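Local coordinates for alpha-actinin-like protein 1 (Schizosaccharomyces pombe, PDB 5BVR) that binds actin filaments and takes part in forming and organising the actin ring for cytokinesis and septation, here as its tandem calponin-homology actin-binding domain, at residues K76-I81 with I91-I96; G85-N90 with I108-L113; L44-L49 with E55-Y60. All blocks are in the same frame, centred on the assembly; numbering follows the deposited sequence.

Interaction 1: K76-I81 with I91-I96; sequences KALEYI and IGPADI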
loop_
_atom_site.group_PDB
_atom_site.type_symbol
_atom_site.label_atom_id
_atom_site.label_comp_id
_atom_site.label_asym_id
_atom_site.label_seq_id
_atom_site.Cartn_x
_atom_site.Cartn_y
_atom_site.Cartn_z
ATOM N N LYS A 76 -16.491 -6.201 -15.894
ATOM C CA LYS A 76 -15.584 -5.377 -16.703
ATOM C C LYS A 76 -14.236 -5.211 -16.005
ATOM O O LYS A 76 -13.181 -5.390 -16.613
ATOM C CB LYS A 76 -16.219 -4.005 -16.962
ATOM C CG LYS A 76 -15.380 -3.056 -17.763
ATOM C CD LYS A 76 -16.151 -1.771 -17.983
ATOM C CE LYS A 76 -15.317 -0.718 -18.645
ATOM N NZ LYS A 76 -15.158 -1.047 -20.084
ATOM N N ALA A 77 -14.276 -4.884 -14.720
ATOM C CA ALA A 77 -13.052 -4.720 -13.943
ATOM C C ALA A 77 -12.245 -6.007 -13.889
ATOM O O ALA A 77 -11.029 -5.988 -14.075
ATOM C CB ALA A 77 -13.388 -4.261 -12.551
ATOM N N LEU A 78 -12.918 -7.114 -13.589
ATOM C CA LEU A 78 -12.222 -8.383 -13.442
ATOM C C LEU A 78 -11.615 -8.809 -14.763
ATOM O O LEU A 78 -10.489 -9.311 -14.787
ATOM C CB LEU A 78 -13.151 -9.460 -12.869
ATOM C CG LEU A 78 -13.732 -9.189 -11.479
ATOM C CD1 LEU A 78 -14.557 -10.377 -11.019
ATOM C CD2 LEU A 78 -12.657 -8.886 -10.473
ATOM N N GLU A 79 -12.329 -8.584 -15.856
ATOM C CA GLU A 79 -11.798 -8.956 -17.154
ATOM C C GLU A 79 -10.564 -8.117 -17.470
ATOM O O GLU A 79 -9.584 -8.650 -18.010
ATOM C CB GLU A 79 -12.875 -8.835 -18.239
ATOM C CG GLU A 79 -13.912 -9.957 -18.156
ATOM C CD GLU A 79 -13.281 -11.344 -18.227
ATOM O OE1 GLU A 79 -12.402 -11.559 -19.094
ATOM O OE2 GLU A 79 -13.650 -12.208 -17.403
ATOM N N TYR A 80 -10.572 -6.831 -17.109
ATOM C CA TYR A 80 -9.382 -5.993 -17.314
ATOM C C TYR A 80 -8.191 -6.551 -16.522
ATOM O O TYR A 80 -7.082 -6.703 -17.044
ATOM C CB TYR A 80 -9.657 -4.540 -16.931
ATOM C CG TYR A 80 -8.403 -3.702 -16.981
ATOM C CD1 TYR A 80 -7.910 -3.227 -18.192
ATOM C CD2 TYR A 80 -7.683 -3.435 -15.826
ATOM C CE1 TYR A 80 -6.752 -2.487 -18.239
ATOM C CE2 TYR A 80 -6.524 -2.691 -15.864
ATOM C CZ TYR A 80 -6.065 -2.220 -17.073
ATOM O OH TYR A 80 -4.899 -1.479 -17.094
ATOM N N ILE A 81 -8.431 -6.869 -15.258
ATOM C CA ILE A 81 -7.386 -7.420 -14.400
ATOM C C ILE A 81 -6.795 -8.713 -14.981
ATOM O O ILE A 81 -5.555 -8.877 -15.064
ATOM C CB ILE A 81 -7.938 -7.635 -12.980
ATOM C CG1 ILE A 81 -8.259 -6.266 -12.358
ATOM C CG2 ILE A 81 -6.931 -8.393 -12.107
ATOM C CD1 ILE A 81 -9.082 -6.350 -11.055
ATOM N N ILE A 91 -12.337 -15.762 -7.517
ATOM C CA ILE A 91 -13.187 -14.586 -7.344
ATOM C C ILE A 91 -14.036 -14.351 -8.590
ATOM O O ILE A 91 -13.553 -14.448 -9.715
ATOM C CB ILE A 91 -12.381 -13.313 -6.980
ATOM C CG1 ILE A 91 -13.323 -12.222 -6.464
ATOM C CG2 ILE A 91 -11.533 -12.845 -8.151
ATOM C CD1 ILE A 91 -12.621 -11.081 -5.759
ATOM N N GLY A 92 -15.310 -14.045 -8.386
ATOM C CA GLY A 92 -16.192 -13.730 -9.492
ATOM C C GLY A 92 -16.944 -12.473 -9.135
ATOM O O GLY A 92 -16.857 -12.001 -8.015
ATOM N N PRO A 93 -17.682 -11.914 -10.093
ATOM C CA PRO A 93 -18.343 -10.623 -9.869
ATOM C C PRO A 93 -19.262 -10.576 -8.648
ATOM O O PRO A 93 -19.291 -9.557 -7.963
ATOM C CB PRO A 93 -19.128 -10.415 -11.163
ATOM C CG PRO A 93 -18.287 -11.102 -12.174
ATOM C CD PRO A 93 -17.793 -12.348 -11.497
ATOM N N ALA A 94 -20.014 -11.644 -8.401
ATOM C CA ALA A 94 -20.948 -11.642 -7.288
ATOM C C ALA A 94 -20.217 -11.563 -5.948
ATOM O O ALA A 94 -20.762 -11.025 -4.973
ATOM C CB ALA A 94 -21.868 -12.873 -7.336
ATOM N N ASP A 95 -18.979 -12.054 -5.891
ATOM C CA ASP A 95 -18.216 -11.970 -4.650
ATOM C C ASP A 95 -17.969 -10.519 -4.261
ATOM O O ASP A 95 -17.895 -10.169 -3.072
ATOM C CB ASP A 95 -16.886 -12.699 -4.792
ATOM C CG ASP A 95 -17.055 -14.190 -5.025
ATOM O OD1 ASP A 95 -17.869 -14.821 -4.298
ATOM O OD2 ASP A 95 -16.382 -14.728 -5.926
ATOM N N ILE A 96 -17.805 -9.663 -5.268
ATOM C CA ILE A 96 -17.592 -8.246 -5.031
ATOM C C ILE A 96 -18.926 -7.534 -4.794
ATOM O O ILE A 96 -19.064 -6.774 -3.840
ATOM C CB ILE A 96 -16.766 -7.599 -6.172
ATOM C CG1 ILE A 96 -15.385 -8.277 -6.249
ATOM C CG2 ILE A 96 -16.621 -6.120 -5.951
ATOM C CD1 ILE A 96 -14.604 -7.957 -7.488
#
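The peptide plane joining Gly92 to Pro93 turns one face to Leu78, whose CD1 stands almost straight above it, 3.6 Å from Pro93 N and 3.7 Å from Gly92 C. The same methyl also covers a face of the proline ring, 3.8 Å from Pro93 CD, so peptide and ring share one apolar neighbour. The other flat group of this turn, the Asp95 carboxylate, is used from its rim: Gly92 N donates to Asp95 OD2 (2.8 Å) on the anti side, 20° out of the carboxylate plane. This bond ties the residues before the short helix to its first turn and is likely to steady the turn on which Leu78 rests.

Leu78 carries most of the contact, giving 93 of the 152 Å² buried between the two segments. Having CG beside the backbone N (chi1 -61°) sends both of its methyls toward 91-96. While CD1 covers the peptide, CD2 points to Ile96 CD1, and the two methyls meet tip to tip at 3.7 Å. No hydrogen bond crosses.

Within the first calponin-homology domain, this seats helix 93-97, part of the actin-binding region, against the second half of helix 67-83, around Leu78. Leu71, Val74 and Asn75, earlier in the longer helix, extend the seat, and Leu107 of helix 101-117 touches both Leu78 and Ile96.

Interaction 2: G85-N90 with I108-L113; sequences GMPLTN and IWTLIL
Apolar contact comes first: the Met86 side chain slides past Thr110, running in the opposite direction, so that CB, CG and SD all lie close to one methyl. The shortest of these approaches is Met86 CG to Thr110 CG2, 3.8 Å. Farther out, the thioether crosses Leu111 at about a right angle, with Met86 SD 4.0 Å from Leu111 CD2. Pro87 adds a looser contact, its CD 4.2 Å from Thr110 CG2.

Polar contact passes through one water, which donates to Pro87 O (2.7 Å) and is hydrogen-bonded to Thr110 OG1 (2.6 Å). The angle of about 108° between its two partners is near tetrahedral. The Thr110 rotamer separates the two chemistries: CG2 sits anti to the backbone N and faces Met86, whereas OG1, beside that N (chi1 -68°), reaches the water and also bonds to Gly106 O one helical turn back. No direct hydrogen bond joins the segments.

Ile81 of helix 67-83 touches Met86 and Leu111 alike. The arrangement belongs to the all-helical calponin-homology fold, in which the connection leaving helix 67-83 packs on the long helix 101-117; the helix side, Thr110 and Leu111, lies within the actin-binding region, and Met86 and Pro87 come just before it.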
loop_
_atom_site.group_PDB
_atom_site.type_symbol
_atom_site.label_atom_id
_atom_site.label_comp_id
_atom_site.label_asym_id
_atom_site.label_seq_id
_atom_site.Cartn_x
_atom_site.Cartn_y
_atom_site.Cartn_z
ATOM N N GLY A 85 -2.822 -10.236 -17.028
ATOM C CA GLY A 85 -2.108 -11.396 -16.522
ATOM C C GLY A 85 -2.107 -11.581 -15.020
ATOM O O GLY A 85 -1.283 -12.327 -14.487
ATOM N N MET A 86 -3.035 -10.930 -14.326
ATOM C CA MET A 86 -3.136 -11.104 -12.888
ATOM C C MET A 86 -4.094 -12.209 -12.571
ATOM O O MET A 86 -5.159 -12.301 -13.196
ATOM C CB MET A 86 -3.638 -9.834 -12.210
ATOM C CG MET A 86 -2.560 -8.830 -11.920
ATOM S SD MET A 86 -3.199 -7.209 -11.562
ATOM C CE MET A 86 -3.739 -6.637 -13.166
ATOM N N PRO A 87 -3.763 -13.013 -11.547
ATOM C CA PRO A 87 -4.630 -14.113 -11.115
ATOM C C PRO A 87 -5.913 -13.599 -10.484
ATOM O O PRO A 87 -5.847 -12.715 -9.627
ATOM C CB PRO A 87 -3.792 -14.804 -10.040
ATOM C CG PRO A 87 -2.951 -13.708 -9.471
ATOM C CD PRO A 87 -2.622 -12.823 -10.626
ATOM N N LEU A 88 -7.052 -14.123 -10.916
ATOM C CA LEU A 88 -8.297 -13.934 -10.184
ATOM C C LEU A 88 -8.762 -15.288 -9.696
ATOM O O LEU A 88 -9.846 -15.767 -10.034
ATOM C CB LEU A 88 -9.347 -13.245 -11.046
ATOM C CG LEU A 88 -8.951 -11.801 -11.374
ATOM C CD1 LEU A 88 -10.044 -11.114 -12.151
ATOM C CD2 LEU A 88 -8.614 -10.994 -10.119
ATOM N N THR A 89 -7.891 -15.892 -8.898
ATOM C CA THR A 89 -8.136 -17.184 -8.294
ATOM C C THR A 89 -9.352 -17.124 -7.382
ATOM O O THR A 89 -9.346 -16.445 -6.356
ATOM C CB THR A 89 -6.899 -17.673 -7.493
ATOM O OG1 THR A 89 -7.243 -18.837 -6.733
ATOM C CG2 THR A 89 -6.370 -16.589 -6.540
ATOM N N ASN A 90 -10.405 -17.826 -7.785
ATOM C CA ASN A 90 -11.567 -18.014 -6.932
ATOM C C ASN A 90 -12.293 -16.708 -6.582
ATOM O O ASN A 90 -12.809 -16.562 -5.480
ATOM C CB ASN A 90 -11.172 -18.762 -5.643
ATOM C CG ASN A 90 -10.911 -20.243 -5.876
ATOM O OD1 ASN A 90 -10.657 -20.680 -7.001
ATOM N ND2 ASN A 90 -10.978 -21.026 -4.802
ATOM N N ILE A 108 -7.505 -6.607 -3.820
ATOM C CA ILE A 108 -6.784 -5.360 -3.666
ATOM C C ILE A 108 -5.287 -5.646 -3.505
ATOM O O ILE A 108 -4.461 -4.946 -4.088
ATOM C CB ILE A 108 -7.336 -4.518 -2.514
ATOM C CG1 ILE A 108 -8.775 -4.118 -2.847
ATOM C CG2 ILE A 108 -6.458 -3.287 -2.286
ATOM C CD1 ILE A 108 -9.495 -3.515 -1.720
ATOM N N TRP A 109 -4.923 -6.679 -2.756
ATOM C CA TRP A 109 -3.506 -7.020 -2.654
ATOM C C TRP A 109 -2.912 -7.344 -4.032
ATOM O O TRP A 109 -1.827 -6.892 -4.370
ATOM C CB TRP A 109 -3.260 -8.179 -1.690
ATOM C CG TRP A 109 -1.821 -8.612 -1.705
ATOM C CD1 TRP A 109 -1.339 -9.822 -2.114
ATOM C CD2 TRP A 109 -0.675 -7.813 -1.367
ATOM N NE1 TRP A 109 0.031 -9.839 -2.025
ATOM C CE2 TRP A 109 0.464 -8.619 -1.567
ATOM C CE3 TRP A 109 -0.509 -6.504 -0.900
ATOM C CZ2 TRP A 109 1.755 -8.157 -1.327
ATOM C CZ3 TRP A 109 0.769 -6.046 -0.652
ATOM C CH2 TRP A 109 1.888 -6.872 -0.865
ATOM N N THR A 110 -3.654 -8.074 -4.856
ATOM C CA THR A 110 -3.185 -8.394 -6.188
ATOM C C THR A 110 -2.864 -7.108 -6.970
ATOM O O THR A 110 -1.854 -7.042 -7.676
ATOM C CB THR A 110 -4.240 -9.253 -6.916
ATOM O OG1 THR A 110 -4.295 -10.530 -6.269
ATOM C CG2 THR A 110 -3.854 -9.491 -8.367
ATOM N N LEU A 111 -3.710 -6.093 -6.799
ATOM C CA LEU A 111 -3.528 -4.806 -7.471
ATOM C C LEU A 111 -2.347 -4.029 -6.884
ATOM O O LEU A 111 -1.575 -3.451 -7.616
ATOM C CB LEU A 111 -4.809 -3.973 -7.411
ATOM C CG LEU A 111 -6.057 -4.629 -8.034
ATOM C CD1 LEU A 111 -7.228 -3.682 -7.922
ATOM C CD2 LEU A 111 -5.813 -4.995 -9.477
ATOM N N ILE A 112 -2.191 -4.058 -5.559
ATOM C CA ILE A 112 -1.044 -3.399 -4.932
ATOM C C ILE A 112 0.223 -4.068 -5.434
ATOM O O ILE A 112 1.203 -3.415 -5.809
ATOM C CB ILE A 112 -1.172 -3.454 -3.386
ATOM C CG1 ILE A 112 -2.298 -2.541 -2.939
ATOM C CG2 ILE A 112 0.137 -2.987 -2.723
ATOM C CD1 ILE A 112 -2.715 -2.741 -1.475
ATOM N N LEU A 113 0.221 -5.384 -5.466
ATOM C CA LEU A 113 1.427 -6.102 -5.860
ATOM C C LEU A 113 1.799 -5.763 -7.293
ATOM O O LEU A 113 2.956 -5.484 -7.597
ATOM C CB LEU A 113 1.214 -7.606 -5.702
ATOM C CG LEU A 113 2.435 -8.467 -6.043
ATOM C CD1 LEU A 113 3.659 -8.058 -5.216
ATOM C CD2 LEU A 113 2.089 -9.935 -5.816
HETATM O O HOH W 1 -6.319 -11.979 -7.081
#

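Interaction 3: L44-L49 with E55-Y60; sequences LLIQLL and ENLGRY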
loop_
_atom_site.group_PDB
_atom_site.type_symbol
_atom_site.label_atom_id
_atom_site.label_comp_id
_atom_site.label_asym_id
_atom_site.label_seq_id
_atom_site.Cartn_x
_atom_site.Cartn_y
_atom_site.Cartn_z
ATOM N N LEU A 44 -15.989 2.305 -8.337
ATOM C CA LEU A 44 -14.706 2.728 -7.770
ATOM C C LEU A 44 -13.586 1.775 -8.159
ATOM O O LEU A 44 -12.433 2.191 -8.327
ATOM C CB LEU A 44 -14.794 2.887 -6.265
ATOM C CG LEU A 44 -15.674 4.043 -5.783
ATOM C CD1 LEU A 44 -15.595 4.147 -4.286
ATOM C CD2 LEU A 44 -15.328 5.389 -6.433
ATOM N N LEU A 45 -13.913 0.498 -8.317
ATOM C CA LEU A 45 -12.923 -0.452 -8.803
ATOM C C LEU A 45 -12.498 -0.103 -10.231
ATOM O O LEU A 45 -11.319 -0.050 -10.550
ATOM C CB LEU A 45 -13.473 -1.869 -8.726
ATOM C CG LEU A 45 -12.553 -3.020 -9.083
ATOM C CD1 LEU A 45 -11.281 -2.956 -8.237
ATOM C CD2 LEU A 45 -13.303 -4.339 -8.868
ATOM N N ILE A 46 -13.451 0.175 -11.106
ATOM C CA ILE A 46 -13.093 0.579 -12.457
ATOM C C ILE A 46 -12.234 1.831 -12.447
ATOM O O ILE A 46 -11.202 1.889 -13.127
ATOM C CB ILE A 46 -14.345 0.805 -13.293
ATOM C CG1 ILE A 46 -14.991 -0.545 -13.608
ATOM C CG2 ILE A 46 -14.031 1.580 -14.603
ATOM C CD1 ILE A 46 -16.416 -0.425 -14.162
ATOM N N GLN A 47 -12.653 2.831 -11.682
ATOM C CA GLN A 47 -11.899 4.070 -11.609
ATOM C C GLN A 47 -10.493 3.839 -11.039
ATOM O O GLN A 47 -9.518 4.390 -11.567
ATOM C CB GLN A 47 -12.670 5.118 -10.812
ATOM C CG GLN A 47 -13.950 5.553 -11.541
ATOM C CD GLN A 47 -14.819 6.522 -10.754
ATOM O OE1 GLN A 47 -14.960 6.420 -9.540
ATOM N NE2 GLN A 47 -15.407 7.473 -11.459
ATOM N N LEU A 48 -10.369 3.041 -9.985
ATOM C CA LEU A 48 -9.047 2.668 -9.470
ATOM C C LEU A 48 -8.160 2.103 -10.584
ATOM O O LEU A 48 -7.003 2.512 -10.752
ATOM C CB LEU A 48 -9.150 1.642 -8.335
ATOM C CG LEU A 48 -7.800 1.159 -7.788
ATOM C CD1 LEU A 48 -7.089 2.259 -7.022
ATOM C CD2 LEU A 48 -8.005 -0.060 -6.908
ATOM N N LEU A 49 -8.702 1.169 -11.356
ATOM C CA LEU A 49 -7.937 0.497 -12.395
ATOM C C LEU A 49 -7.467 1.475 -13.472
ATOM O O LEU A 49 -6.341 1.377 -13.952
ATOM C CB LEU A 49 -8.746 -0.643 -13.006
ATOM C CG LEU A 49 -8.976 -1.815 -12.058
ATOM C CD1 LEU A 49 -10.068 -2.745 -12.608
ATOM C CD2 LEU A 49 -7.688 -2.607 -11.802
ATOM N N GLU A 55 -4.940 3.661 -17.978
ATOM C CA GLU A 55 -5.732 3.332 -19.156
ATOM C C GLU A 55 -7.170 3.781 -19.018
ATOM O O GLU A 55 -7.710 3.869 -17.929
ATOM C CB GLU A 55 -5.706 1.831 -19.422
ATOM C CG GLU A 55 -4.361 1.296 -19.818
ATOM C CD GLU A 55 -4.409 -0.186 -20.076
ATOM O OE1 GLU A 55 -5.152 -0.594 -20.997
ATOM O OE2 GLU A 55 -3.722 -0.934 -19.340
ATOM N N ASN A 56 -7.784 4.068 -20.151
ATOM C CA ASN A 56 -9.191 4.382 -20.202
ATOM C C ASN A 56 -9.938 3.090 -20.432
ATOM O O ASN A 56 -9.780 2.460 -21.477
ATOM C CB ASN A 56 -9.431 5.326 -21.361
ATOM C CG ASN A 56 -10.812 5.934 -21.342
ATOM O OD1 ASN A 56 -11.810 5.249 -21.109
ATOM N ND2 ASN A 56 -10.878 7.235 -21.588
ATOM N N LEU A 57 -10.745 2.690 -19.455
ATOM C CA LEU A 57 -11.479 1.433 -19.542
ATOM C C LEU A 57 -12.795 1.605 -20.318
ATOM O O LEU A 57 -13.523 0.645 -20.504
ATOM C CB LEU A 57 -11.721 0.854 -18.137
ATOM C CG LEU A 57 -10.687 -0.150 -17.595
ATOM C CD1 LEU A 57 -9.293 0.439 -17.573
ATOM C CD2 LEU A 57 -11.071 -0.642 -16.202
ATOM N N GLY A 58 -13.096 2.822 -20.766
ATOM C CA GLY A 58 -14.263 3.049 -21.602
ATOM C C GLY A 58 -15.573 3.132 -20.835
ATOM O O GLY A 58 -15.599 3.448 -19.648
ATOM N N ARG A 59 -16.678 2.849 -21.512
ATOM C CA ARG A 59 -17.976 3.099 -20.911
ATOM C C ARG A 59 -18.383 2.003 -19.927
ATOM O O ARG A 59 -18.009 0.844 -20.058
ATOM C CB ARG A 59 -19.047 3.344 -21.980
ATOM C CG ARG A 59 -19.438 4.822 -22.052
ATOM C CD ARG A 59 -20.409 5.134 -23.173
ATOM N NE ARG A 59 -21.301 4.011 -23.448
ATOM C CZ ARG A 59 -21.196 3.188 -24.491
ATOM N NH1 ARG A 59 -20.240 3.349 -25.399
ATOM N NH2 ARG A 59 -22.065 2.196 -24.632
ATOM N N TYR A 60 -19.116 2.407 -18.906
ATOM C CA TYR A 60 -19.657 1.465 -17.934
ATOM C C TYR A 60 -20.908 2.091 -17.366
ATOM O O TYR A 60 -21.262 3.214 -17.735
ATOM C CB TYR A 60 -18.637 1.152 -16.841
ATOM C CG TYR A 60 -18.129 2.366 -16.114
ATOM C CD1 TYR A 60 -17.015 3.052 -16.579
ATOM C CD2 TYR A 60 -18.753 2.843 -14.969
ATOM C CE1 TYR A 60 -16.536 4.169 -15.926
ATOM C CE2 TYR A 60 -18.271 3.953 -14.299
ATOM C CZ TYR A 60 -17.156 4.618 -14.789
ATOM O OH TYR A 60 -16.645 5.730 -14.155
#
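Tyr60, in the loop that links helices 43-53 and 67-83 of the calponin-homology fold, lies along Ile46 and ends at Gln47. Its CB touches Ile46 CD1 (3.8 Å), and CG meets the same methyl. Farther along the ring, CD1 and CE1 come under Ile46 CG2, which makes a CH-pi contact over the face, 4.2 Å from the centroid and 27° off the normal. With chi1 at 56°, CG fits between the backbone N and the carbonyl carbon, which sets the ring alongside the helix. At the tip, Tyr60 OH lies 3.4 Å from Gln47 NE2; the amide stands nearly upright to the ring, their planes 79° apart. With the ring cut back to an alanine, Ile46 CG2 would probably lose the aromatic face beneath it, and Gln47 its neighbour at the ring's end.

Leu57 makes the second apolar contact: its CD2 lies 4.0 Å from Leu49 CB and equally far from Ile46 CG2. A polar bond holds the backbone there, since Leu57 N donates to the Glu50 carboxylate. An Asx turn bends the chain at the same place, with Gly58 N donating to Asn56 OD1 at 2.8 Å, in the carbonyl plane.

Overall arrangement
All three contacts lie in the first calponin-homology domain and are partly buried. Each has two buried residues: Leu78 and Ile96, Met86 and Leu111, Ile46 and Leu49; interaction 2 alone includes an exposed touching residue, Pro87. Interaction 3 buries most, 297 Å², against 161 and 152 Å² for interactions 2 and 1. Interactions 1 and 2 hold successive parts of one connection, 85-96, the first against helix 67-83, the second against helix 101-117. A probable hydrogen bond from Tyr80 OH to Glu55 OE2 ties helix 67-83 to the loop of interaction 3. Inward, Leu49, Ile81 and Leu111 meet and join all three. Chemistry differs: methyls on a peptide and on a methyl in interaction 1, a water bridge between loop and helix in interaction 2, an aromatic face in interaction 3.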